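Local coordinates for protein aldehyde dehydrogenase 12 (Zea mays, PDB 6D97) that oxidises L-glutamate gamma-semialdehyde with NAD+ as cofactor, the last step of proline catabolism in plants, at residues A[194-199]-A[203-208]; A[257-262]-A[283-288]; A[270-273]-A[278-281]. All blocks are in the same frame, centred on the assembly; numbering follows the deposited sequence.

Contact 1 (A[194-199]-A[203-208]). With NAD (nicotinamide-adenine-dinucleotide), chain E.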
loop_
_atom_site.group_PDB
_atom_site.type_symbol
_atom_site.label_atom_id
_atom_site.label_comp_id
_atom_site.label_asym_id
_atom_site.label_seq_id
_atom_site.Cartn_x
_atom_site.Cartn_y
_atom_site.Cartn_z
ATOM N N ILE A 194 -13.157 -20.381 -15.849
ATOM C CA ILE A 194 -13.071 -19.146 -16.622
ATOM C C ILE A 194 -13.865 -19.323 -17.905
ATOM O O ILE A 194 -13.680 -20.310 -18.627
ATOM C CB ILE A 194 -11.617 -18.765 -16.943
ATOM C CG1 ILE A 194 -10.807 -18.704 -15.657
ATOM C CG2 ILE A 194 -11.558 -17.422 -17.641
ATOM C CD1 ILE A 194 -9.317 -18.642 -15.898
ATOM N N ILE A 195 -14.747 -18.368 -18.187
ATOM C CA ILE A 195 -15.643 -18.407 -19.337
ATOM C C ILE A 195 -15.575 -17.049 -20.028
ATOM O O ILE A 195 -15.900 -16.025 -19.415
ATOM C CB ILE A 195 -17.086 -18.732 -18.916
ATOM C CG1 ILE A 195 -17.125 -20.023 -18.090
ATOM C CG2 ILE A 195 -17.982 -18.835 -20.131
ATOM C CD1 ILE A 195 -18.466 -20.307 -17.462
ATOM N N THR A 196 -15.155 -17.034 -21.290
ATOM C CA THR A 196 -14.911 -15.803 -22.027
ATOM C C THR A 196 -15.600 -15.823 -23.384
ATOM O O THR A 196 -15.907 -16.895 -23.919
ATOM C CB THR A 196 -13.405 -15.562 -22.215
ATOM O OG1 THR A 196 -12.891 -16.449 -23.214
ATOM C CG2 THR A 196 -12.665 -15.786 -20.916
ATOM N N PRO A 197 -15.851 -14.634 -23.984
ATOM C CA PRO A 197 -16.684 -14.574 -25.191
ATOM C C PRO A 197 -15.904 -14.547 -26.497
ATOM O O PRO A 197 -14.694 -14.794 -26.531
ATOM C CB PRO A 197 -17.450 -13.263 -24.993
ATOM C CG PRO A 197 -16.417 -12.373 -24.360
ATOM C CD PRO A 197 -15.531 -13.277 -23.501
ATOM N N PHE A 198 -16.602 -14.216 -27.585
ATOM C CA PHE A 198 -16.027 -14.359 -28.917
ATOM C C PHE A 198 -15.129 -13.192 -29.307
ATOM O O PHE A 198 -14.205 -13.373 -30.108
ATOM C CB PHE A 198 -17.143 -14.501 -29.956
ATOM C CG PHE A 198 -17.804 -13.198 -30.321
ATOM C CD1 PHE A 198 -18.862 -12.712 -29.570
ATOM C CD2 PHE A 198 -17.363 -12.457 -31.409
ATOM C CE1 PHE A 198 -19.466 -11.518 -29.898
ATOM C CE2 PHE A 198 -17.964 -11.261 -31.739
ATOM C CZ PHE A 198 -19.017 -10.791 -30.983
ATOM N N ASN A 199 -15.379 -11.993 -28.776
ATOM C CA ASN A 199 -14.867 -10.796 -29.436
ATOM C C ASN A 199 -13.386 -10.548 -29.169
ATOM O O ASN A 199 -12.714 -9.932 -30.003
ATOM C CB ASN A 199 -15.703 -9.579 -29.041
ATOM C CG ASN A 199 -15.710 -9.327 -27.553
ATOM O OD1 ASN A 199 -15.662 -10.257 -26.748
ATOM N ND2 ASN A 199 -15.775 -8.057 -27.176
ATOM N N GLU A 203 -6.954 -11.802 -25.563
ATOM C CA GLU A 203 -6.629 -10.903 -24.458
ATOM C C GLU A 203 -7.385 -11.271 -23.187
ATOM O O GLU A 203 -6.787 -11.393 -22.113
ATOM C CB GLU A 203 -6.932 -9.461 -24.861
ATOM C CG GLU A 203 -6.642 -8.432 -23.786
ATOM C CD GLU A 203 -6.982 -7.026 -24.239
ATOM O OE1 GLU A 203 -7.013 -6.786 -25.465
ATOM O OE2 GLU A 203 -7.227 -6.161 -23.375
ATOM N N ILE A 204 -8.700 -11.440 -23.284
ATOM C CA ILE A 204 -9.516 -11.698 -22.098
ATOM C C ILE A 204 -9.173 -13.062 -21.501
ATOM O O ILE A 204 -8.822 -13.128 -20.314
ATOM C CB ILE A 204 -11.018 -11.583 -22.409
ATOM C CG1 ILE A 204 -11.380 -10.152 -22.807
ATOM C CG2 ILE A 204 -11.834 -12.047 -21.218
ATOM C CD1 ILE A 204 -12.812 -10.001 -23.261
ATOM N N PRO A 205 -9.246 -14.171 -22.255
ATOM C CA PRO A 205 -8.944 -15.471 -21.628
ATOM C C PRO A 205 -7.512 -15.604 -21.132
ATOM O O PRO A 205 -7.297 -16.171 -20.054
ATOM C CB PRO A 205 -9.264 -16.480 -22.741
ATOM C CG PRO A 205 -9.250 -15.695 -23.996
ATOM C CD PRO A 205 -9.710 -14.337 -23.646
ATOM N N LEU A 206 -6.524 -15.096 -21.876
ATOM C CA LEU A 206 -5.134 -15.236 -21.439
ATOM C C LEU A 206 -4.886 -14.500 -20.128
ATOM O O LEU A 206 -4.238 -15.036 -19.221
ATOM C CB LEU A 206 -4.176 -14.727 -22.517
ATOM C CG LEU A 206 -2.706 -14.615 -22.092
ATOM C CD1 LEU A 206 -2.121 -15.991 -21.815
ATOM C CD2 LEU A 206 -1.874 -13.874 -23.128
ATOM N N LEU A 207 -5.398 -13.272 -20.010
ATOM C CA LEU A 207 -5.109 -12.460 -18.831
ATOM C C LEU A 207 -5.795 -13.014 -17.588
ATOM O O LEU A 207 -5.229 -12.967 -16.490
ATOM C CB LEU A 207 -5.526 -11.010 -19.078
ATOM C CG LEU A 207 -4.463 -10.064 -19.645
ATOM C CD1 LEU A 207 -3.866 -10.592 -20.938
ATOM C CD2 LEU A 207 -5.032 -8.667 -19.849
ATOM N N GLN A 208 -7.013 -13.543 -17.734
ATOM C CA GLN A 208 -7.676 -14.163 -16.591
ATOM C C GLN A 208 -7.077 -15.530 -16.285
ATOM O O GLN A 208 -6.986 -15.925 -15.115
ATOM C CB GLN A 208 -9.184 -14.274 -16.840
ATOM C CG GLN A 208 -9.886 -12.945 -17.103
ATOM C CD GLN A 208 -10.074 -12.102 -15.851
ATOM O OE1 GLN A 208 -9.549 -12.422 -14.782
ATOM N NE2 GLN A 208 -10.835 -11.018 -15.977
HETATM P PA NAD E . -22.374 -14.962 -23.996
HETATM O O1A NAD E . -22.993 -14.730 -22.581
HETATM O O2A NAD E . -23.220 -15.347 -25.107
HETATM O O5B NAD E . -21.389 -16.045 -24.196
HETATM C C5B NAD E . -20.113 -15.943 -23.610
HETATM C C4B NAD E . -19.545 -17.273 -23.126
HETATM O O4B NAD E . -20.320 -17.859 -22.094
HETATM C C3B NAD E . -19.371 -18.277 -24.219
HETATM O O3B NAD E . -18.207 -18.989 -24.046
HETATM C C2B NAD E . -20.546 -19.138 -24.047
HETATM O O2B NAD E . -20.308 -20.399 -24.545
HETATM C C1B NAD E . -20.693 -19.124 -22.572
HETATM N N9A NAD E . -22.016 -19.439 -22.076
HETATM C C8A NAD E . -23.242 -19.077 -22.603
HETATM N N7A NAD E . -24.215 -19.550 -21.816
HETATM C C5A NAD E . -23.653 -20.228 -20.738
HETATM C C6A NAD E . -24.153 -20.899 -19.638
HETATM N N6A NAD E . -25.574 -20.992 -19.449
HETATM N N1A NAD E . -23.318 -21.463 -18.752
HETATM C C2A NAD E . -21.971 -21.392 -18.901
HETATM N N3A NAD E . -21.441 -20.741 -19.969
HETATM C C4A NAD E . -22.245 -20.161 -20.884
HETATM O O3 NAD E . -21.662 -13.866 -24.666
HETATM P PN NAD E . -22.073 -13.157 -26.027
HETATM O O1N NAD E . -21.102 -11.921 -26.075
HETATM O O2N NAD E . -21.780 -14.028 -27.213
HETATM O O5D NAD E . -23.490 -12.651 -26.066
#
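Thr-196 meets Ile-204 and Pro-205 at the start of helix 203-214. Its methyl CG2 slides past the branch methyl of Ile-204, 3.8 Å from Ile-204 CG2. The hydroxyl, set between the backbone N and the carbonyl carbon (chi1 75°), lies across the proline ring, with Thr-196 OG1 3.7 Å from Pro-205 CB. OG1 is therefore buried against carbon and has no hydrogen-bonding partner in the model. Two residues earlier, on the same side of the strand, Ile-194 points its CD1 at the backbone of Gln-208, ending 3.7 Å from Gln-208 O. This is the first crossover of a Rossmann-type nucleotide-binding fold: strand 191-196 runs out to the cofactor, and the axes of strand 194-196 and helix 203-208 run nearly antiparallel (165°) before the chain enters strand 218-223. The opposite side of the strand serves NAD. Ile-195 lays CG2 3.2 Å from the ribose oxygen O4B of NAD, and its CD1 reaches adenine atom C2A of NAD at 3.9 Å. With an alanine at Ile-195, both branches beyond CB would be gone, which would probably open a gap beside the adenosine ribose and leave that edge of the adenine less firmly placed. The carbonyl of Thr-196 accepts a hydrogen bond from the ribose hydroxyl O3B of NAD (3.1 Å to Thr-196 O). Beyond the strand end, the Phe-198 ring presents its edge to the pyrophosphate, Phe-198 CD1 lying 4.0 Å from NAD O2N. Farther out, Gln-208 turns its amide away from the strand to bond Trp-524 and the carbonyl of Gly-513.

Contact 2 (A[257-262]-A[283-288]). With NAD (nicotinamide-adenine-dinucleotide), chain E.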
loop_
_atom_site.group_PDB
_atom_site.type_symbol
_atom_site.label_atom_id
_atom_site.label_comp_id
_atom_site.label_asym_id
_atom_site.label_seq_id
_atom_site.Cartn_x
_atom_site.Cartn_y
_atom_site.Cartn_z
ATOM N N VAL A 257 -23.704 -27.159 -21.607
ATOM C CA VAL A 257 -22.823 -28.159 -21.018
ATOM C C VAL A 257 -21.901 -27.517 -19.992
ATOM O O VAL A 257 -21.682 -28.066 -18.905
ATOM C CB VAL A 257 -22.025 -28.891 -22.110
ATOM C CG1 VAL A 257 -20.918 -29.706 -21.476
ATOM C CG2 VAL A 257 -22.945 -29.782 -22.925
ATOM N N MET A 258 -21.354 -26.342 -20.314
ATOM C CA MET A 258 -20.512 -25.635 -19.354
ATOM C C MET A 258 -21.284 -25.323 -18.080
ATOM O O MET A 258 -20.722 -25.354 -16.978
ATOM C CB MET A 258 -19.964 -24.351 -19.976
ATOM C CG MET A 258 -18.859 -23.698 -19.155
ATOM S SD MET A 258 -17.441 -24.797 -18.953
ATOM C CE MET A 258 -16.475 -23.893 -17.749
ATOM N N ASN A 259 -22.577 -25.019 -18.213
ATOM C CA ASN A 259 -23.417 -24.793 -17.044
ATOM C C ASN A 259 -23.472 -26.038 -16.170
ATOM O O ASN A 259 -23.333 -25.959 -14.944
ATOM C CB ASN A 259 -24.822 -24.380 -17.484
ATOM C CG ASN A 259 -25.448 -23.351 -16.562
ATOM O OD1 ASN A 259 -26.031 -22.369 -17.021
ATOM N ND2 ASN A 259 -25.325 -23.566 -15.255
ATOM N N LYS A 260 -23.663 -27.206 -16.790
ATOM C CA LYS A 260 -23.704 -28.449 -16.028
ATOM C C LYS A 260 -22.380 -28.705 -15.321
ATOM O O LYS A 260 -22.360 -29.152 -14.168
ATOM C CB LYS A 260 -24.040 -29.628 -16.940
ATOM C CG LYS A 260 -25.368 -29.549 -17.664
ATOM C CD LYS A 260 -25.541 -30.810 -18.501
ATOM C CE LYS A 260 -26.300 -30.551 -19.789
ATOM N NZ LYS A 260 -27.738 -30.268 -19.546
ATOM N N LEU A 261 -21.261 -28.440 -16.000
ATOM C CA LEU A 261 -19.959 -28.664 -15.382
ATOM C C LEU A 261 -19.775 -27.784 -14.153
ATOM O O LEU A 261 -19.227 -28.229 -13.137
ATOM C CB LEU A 261 -18.845 -28.412 -16.396
ATOM C CG LEU A 261 -17.426 -28.441 -15.829
ATOM C CD1 LEU A 261 -17.120 -29.796 -15.212
ATOM C CD2 LEU A 261 -16.417 -28.101 -16.910
ATOM N N LEU A 262 -20.242 -26.533 -14.223
ATOM C CA LEU A 262 -20.118 -25.627 -13.084
ATOM C C LEU A 262 -20.902 -26.138 -11.883
ATOM O O LEU A 262 -20.430 -26.055 -10.744
ATOM C CB LEU A 262 -20.599 -24.227 -13.467
ATOM C CG LEU A 262 -19.814 -23.455 -14.528
ATOM C CD1 LEU A 262 -20.497 -22.126 -14.838
ATOM C CD2 LEU A 262 -18.384 -23.229 -14.079
ATOM N N ALA A 283 -24.761 -16.189 -11.976
ATOM C CA ALA A 283 -24.681 -15.639 -10.626
ATOM C C ALA A 283 -25.741 -16.239 -9.717
ATOM O O ALA A 283 -25.529 -16.359 -8.506
ATOM C CB ALA A 283 -24.819 -14.117 -10.664
ATOM N N ALA A 284 -26.889 -16.618 -10.282
ATOM C CA ALA A 284 -27.925 -17.264 -9.491
ATOM C C ALA A 284 -27.628 -18.745 -9.301
ATOM O O ALA A 284 -27.751 -19.269 -8.188
ATOM C CB ALA A 284 -29.294 -17.070 -10.149
ATOM N N ASP A 285 -27.227 -19.432 -10.376
ATOM C CA ASP A 285 -26.930 -20.857 -10.279
ATOM C C ASP A 285 -25.792 -21.117 -9.300
ATOM O O ASP A 285 -25.877 -22.012 -8.451
ATOM C CB ASP A 285 -26.583 -21.421 -11.657
ATOM C CG ASP A 285 -27.786 -21.516 -12.565
ATOM O OD1 ASP A 285 -28.912 -21.251 -12.091
ATOM O OD2 ASP A 285 -27.602 -21.855 -13.753
ATOM N N LEU A 286 -24.719 -20.339 -9.404
ATOM C CA LEU A 286 -23.559 -20.478 -8.537
ATOM C C LEU A 286 -23.720 -19.733 -7.222
ATOM O O LEU A 286 -22.772 -19.695 -6.429
ATOM C CB LEU A 286 -22.303 -20.001 -9.274
ATOM C CG LEU A 286 -21.889 -20.901 -10.446
ATOM C CD1 LEU A 286 -20.874 -20.214 -11.346
ATOM C CD2 LEU A 286 -21.318 -22.220 -9.949
ATOM N N LYS A 287 -24.898 -19.147 -6.986
ATOM C CA LYS A 287 -25.215 -18.462 -5.734
ATOM C C LYS A 287 -24.191 -17.376 -5.421
ATOM O O LYS A 287 -23.802 -17.176 -4.269
ATOM C CB LYS A 287 -25.336 -19.452 -4.575
ATOM C CG LYS A 287 -26.458 -20.463 -4.746
ATOM C CD LYS A 287 -26.594 -21.342 -3.520
ATOM C CE LYS A 287 -27.915 -22.103 -3.519
ATOM N NZ LYS A 287 -28.050 -23.081 -4.634
ATOM N N GLY A 288 -23.735 -16.683 -6.462
ATOM C CA GLY A 288 -22.854 -15.549 -6.302
ATOM C C GLY A 288 -21.383 -15.869 -6.191
ATOM O O GLY A 288 -20.584 -14.950 -5.971
HETATM P PA NAD E . -22.374 -14.962 -23.996
HETATM O O1A NAD E . -22.993 -14.730 -22.581
HETATM O O2A NAD E . -23.220 -15.347 -25.107
HETATM O O5B NAD E . -21.389 -16.045 -24.196
HETATM C C5B NAD E . -20.113 -15.943 -23.610
HETATM C C4B NAD E . -19.545 -17.273 -23.126
HETATM O O4B NAD E . -20.320 -17.859 -22.094
HETATM C C3B NAD E . -19.371 -18.277 -24.219
HETATM O O3B NAD E . -18.207 -18.989 -24.046
HETATM C C2B NAD E . -20.546 -19.138 -24.047
HETATM O O2B NAD E . -20.308 -20.399 -24.545
HETATM C C1B NAD E . -20.693 -19.124 -22.572
HETATM N N9A NAD E . -22.016 -19.439 -22.076
HETATM C C8A NAD E . -23.242 -19.077 -22.603
HETATM N N7A NAD E . -24.215 -19.550 -21.816
HETATM C C5A NAD E . -23.653 -20.228 -20.738
HETATM C C6A NAD E . -24.153 -20.899 -19.638
HETATM N N6A NAD E . -25.574 -20.992 -19.449
HETATM N N1A NAD E . -23.318 -21.463 -18.752
HETATM C C2A NAD E . -21.971 -21.392 -18.901
HETATM N N3A NAD E . -21.441 -20.741 -19.969
HETATM C C4A NAD E . -22.245 -20.161 -20.884
HETATM O O3 NAD E . -21.662 -13.866 -24.666
HETATM P PN NAD E . -22.073 -13.157 -26.027
HETATM O O1N NAD E . -21.102 -11.921 -26.075
HETATM O O2N NAD E . -21.780 -14.028 -27.213
HETATM O O5D NAD E . -23.490 -12.651 -26.066
#
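Asn-259 and Asp-285 bring an amide and a carboxylate together with their planes 54° apart, and the side chains cross at about a right angle. The adenine beside them has Val-278 CG1 over one face and Met-258 off the opposite face, Met-258 CB lying 3.7 Å from NAD C2A. Asn-259 takes the N1A/N6A edge, with Asn-259 CB 3.5 Å from NAD N1A. Asn-259 ND2 donates to Asp-285 OD2 over 3.2 Å, with 148° at the hydrogen. The donor arrives on the anti side of that oxygen and somewhat above the carboxylate plane, while the acceptor is likewise tilted from the plane of the amide. On its other arm, the same amide takes a nearly straight bond from the adenine amino group, Asn-259 OD1 lying 2.8 Å from NAD N6A. The first torsion of Asn-259, at -144°, falls between the staggered positions; this turn carries the amide across toward the other helix, where ND2 can reach Asp-285 and OD1 the adenine.

One helical turn on from Asn-259, Leu-262 meets Leu-286 at about a right angle, joined through Leu-262 CD1 and Leu-286 CD1 at 4.0 Å. Leu-286 follows the last turn of helix 276-285, which Lys-287, with positive phi, closes in a Schellman motif: Gly-288 N bonds Ala-283 O at 2.7 Å, and a weak bond joins Lys-287 N to Ala-284 O. Arg-510 of a second subunit bonds the Lys-287 carbonyl.

Lys-281 joins the polar cluster, forming a salt bridge with Asp-285 and a hydrogen bond to Asn-259 OD1. With ND2 giving to the carboxylate and OD1 receiving from both the lysine and the adenine, the amide is gripped at both ends. Its flip is thereby fixed, a polarity that suits the adenine amino group, which donates to OD1.

Contact 3 (A[270-273]-A[278-281]). With NAD (nicotinamide-adenine-dinucleotide), chain E.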
loop_
_atom_site.group_PDB
_atom_site.type_symbol
_atom_site.label_atom_id
_atom_site.label_comp_id
_atom_site.label_asym_id
_atom_site.label_seq_id
_atom_site.Cartn_x
_atom_site.Cartn_y
_atom_site.Cartn_z
ATOM N N THR A 270 -15.701 -18.599 -10.196
ATOM C CA THR A 270 -15.932 -18.636 -11.635
ATOM C C THR A 270 -15.820 -17.221 -12.173
ATOM O O THR A 270 -16.554 -16.328 -11.736
ATOM C CB THR A 270 -17.302 -19.229 -11.978
ATOM O OG1 THR A 270 -17.348 -20.602 -11.574
ATOM C CG2 THR A 270 -17.554 -19.147 -13.475
ATOM N N LEU A 271 -14.889 -17.012 -13.097
ATOM C CA LEU A 271 -14.812 -15.767 -13.846
ATOM C C LEU A 271 -15.667 -15.922 -15.094
ATOM O O LEU A 271 -15.412 -16.805 -15.921
ATOM C CB LEU A 271 -13.366 -15.433 -14.217
ATOM C CG LEU A 271 -13.020 -14.079 -14.857
ATOM C CD1 LEU A 271 -13.340 -14.022 -16.354
ATOM C CD2 LEU A 271 -13.719 -12.950 -14.119
ATOM N N PHE A 272 -16.680 -15.076 -15.228
ATOM C CA PHE A 272 -17.493 -15.050 -16.431
ATOM C C PHE A 272 -17.373 -13.698 -17.111
ATOM O O PHE A 272 -17.557 -12.655 -16.474
ATOM C CB PHE A 272 -18.962 -15.339 -16.141
ATOM C CG PHE A 272 -19.830 -15.226 -17.357
ATOM C CD1 PHE A 272 -19.905 -16.270 -18.261
ATOM C CD2 PHE A 272 -20.544 -14.066 -17.615
ATOM C CE1 PHE A 272 -20.683 -16.169 -19.389
ATOM C CE2 PHE A 272 -21.328 -13.960 -18.740
ATOM C CZ PHE A 272 -21.397 -15.012 -19.629
ATOM N N THR A 273 -17.100 -13.726 -18.411
ATOM C CA THR A 273 -17.129 -12.540 -19.253
ATOM C C THR A 273 -18.032 -12.835 -20.438
ATOM O O THR A 273 -17.761 -13.762 -21.208
ATOM C CB THR A 273 -15.728 -12.159 -19.729
ATOM O OG1 THR A 273 -14.866 -11.991 -18.597
ATOM C CG2 THR A 273 -15.785 -10.862 -20.503
ATOM N N VAL A 278 -26.490 -14.234 -19.453
ATOM C CA VAL A 278 -25.820 -15.423 -18.930
ATOM C C VAL A 278 -25.155 -15.122 -17.591
ATOM O O VAL A 278 -25.109 -15.978 -16.699
ATOM C CB VAL A 278 -24.807 -15.957 -19.959
ATOM C CG1 VAL A 278 -24.069 -17.157 -19.404
ATOM C CG2 VAL A 278 -25.501 -16.315 -21.263
ATOM N N ALA A 279 -24.636 -13.902 -17.428
ATOM C CA ALA A 279 -23.951 -13.542 -16.190
ATOM C C ALA A 279 -24.886 -13.622 -14.991
ATOM O O ALA A 279 -24.503 -14.122 -13.927
ATOM C CB ALA A 279 -23.358 -12.137 -16.310
ATOM N N GLU A 280 -26.120 -13.132 -15.144
ATOM C CA GLU A 280 -27.073 -13.161 -14.040
ATOM C C GLU A 280 -27.574 -14.577 -13.774
ATOM O O GLU A 280 -27.778 -14.960 -12.616
ATOM C CB GLU A 280 -28.241 -12.216 -14.329
ATOM C CG GLU A 280 -27.845 -10.750 -14.426
ATOM C CD GLU A 280 -27.239 -10.228 -13.138
ATOM O OE1 GLU A 280 -27.684 -10.660 -12.054
ATOM O OE2 GLU A 280 -26.311 -9.396 -13.210
ATOM N N LYS A 281 -27.784 -15.365 -14.834
ATOM C CA LYS A 281 -28.160 -16.766 -14.660
ATOM C C LYS A 281 -27.079 -17.529 -13.905
ATOM O O LYS A 281 -27.371 -18.279 -12.967
ATOM C CB LYS A 281 -28.419 -17.411 -16.022
ATOM C CG LYS A 281 -28.926 -18.841 -15.953
ATOM C CD LYS A 281 -28.692 -19.562 -17.272
ATOM C CE LYS A 281 -29.378 -20.916 -17.298
ATOM N NZ LYS A 281 -29.010 -21.731 -16.112
HETATM P PA NAD E . -22.374 -14.962 -23.996
HETATM O O1A NAD E . -22.993 -14.730 -22.581
HETATM O O2A NAD E . -23.220 -15.347 -25.107
HETATM O O5B NAD E . -21.389 -16.045 -24.196
HETATM C C5B NAD E . -20.113 -15.943 -23.610
HETATM C C4B NAD E . -19.545 -17.273 -23.126
HETATM O O4B NAD E . -20.320 -17.859 -22.094
HETATM C C3B NAD E . -19.371 -18.277 -24.219
HETATM O O3B NAD E . -18.207 -18.989 -24.046
HETATM C C2B NAD E . -20.546 -19.138 -24.047
HETATM O O2B NAD E . -20.308 -20.399 -24.545
HETATM C C1B NAD E . -20.693 -19.124 -22.572
HETATM N N9A NAD E . -22.016 -19.439 -22.076
HETATM C C8A NAD E . -23.242 -19.077 -22.603
HETATM N N7A NAD E . -24.215 -19.550 -21.816
HETATM C C5A NAD E . -23.653 -20.228 -20.738
HETATM C C6A NAD E . -24.153 -20.899 -19.638
HETATM N N6A NAD E . -25.574 -20.992 -19.449
HETATM N N1A NAD E . -23.318 -21.463 -18.752
HETATM C C2A NAD E . -21.971 -21.392 -18.901
HETATM N N3A NAD E . -21.441 -20.741 -19.969
HETATM C C4A NAD E . -22.245 -20.161 -20.884
HETATM O O3 NAD E . -21.662 -13.866 -24.666
HETATM P PN NAD E . -22.073 -13.157 -26.027
HETATM O O1N NAD E . -21.102 -11.921 -26.075
HETATM O O2N NAD E . -21.780 -14.028 -27.213
HETATM O O5D NAD E . -23.490 -12.651 -26.066
#
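Strand 269-273 and helix 276-285 are consecutive elements of a beta-alpha-beta unit in the NAD-binding domain, and Phe-272 and Val-278 meet where the two frame the cofactor. The phenyl ring reaches across to the first turns of the helix because CG stands anti to the backbone N (chi1 176°). The two side chains cross at about a right angle, Phe-272 CZ 3.4 Å from Val-278 CG1, which approaches the ring obliquely. Along the side of the ring, Phe-272 CD2 lies 3.7 Å from Ala-279 CB, and the backbone is nearby too, Phe-272 CE2 being 3.6 Å from Ala-279 N.

The ring's edge is turned to the cofactor: Phe-272 CE1 is 3.2 Å from the ribose oxygen O4B of NAD, and the phosphate oxygen O1A sits in the ring plane beyond CZ. Val-278 touches base and phosphate: CG1 lies over the adenine face, 3.4 Å from NAD C5A, and CG2 is 3.2 Å from NAD O1A. Ser-275, which hydrogen-bonds NAD, also makes a weak bond with Val-278 N. A strand end followed by a short turn and a helix whose first residues face the pyrophosphate is typical of aldehyde dehydrogenase NAD-binding domains.

Overall arrangement
Contacts 1, 2 and 3 lie in one NAD-binding Rossmann-type domain and all touch the cofactor. Contact 1 comes first along the chain; contact 3 is nested within the loop that contact 2 closes. Strands 191-196 and 269-273, of contacts 1 and 3, are neighbours in the parallel five-stranded sheet, tied by backbone pairing of Ile-195 with Leu-271 and Thr-273. Contacts 2 and 3 share helix 276-285, with centres about 8 Å apart; contact 1 lies about 12 Å from contact 3 and 17 Å from contact 2, centre to centre. Ile-195 nevertheless packs on Met-258 and Leu-262. The adenine lies between helices 255-265 and 276-285, with Ile-195 and Phe-272 of the two strands beside its ribose.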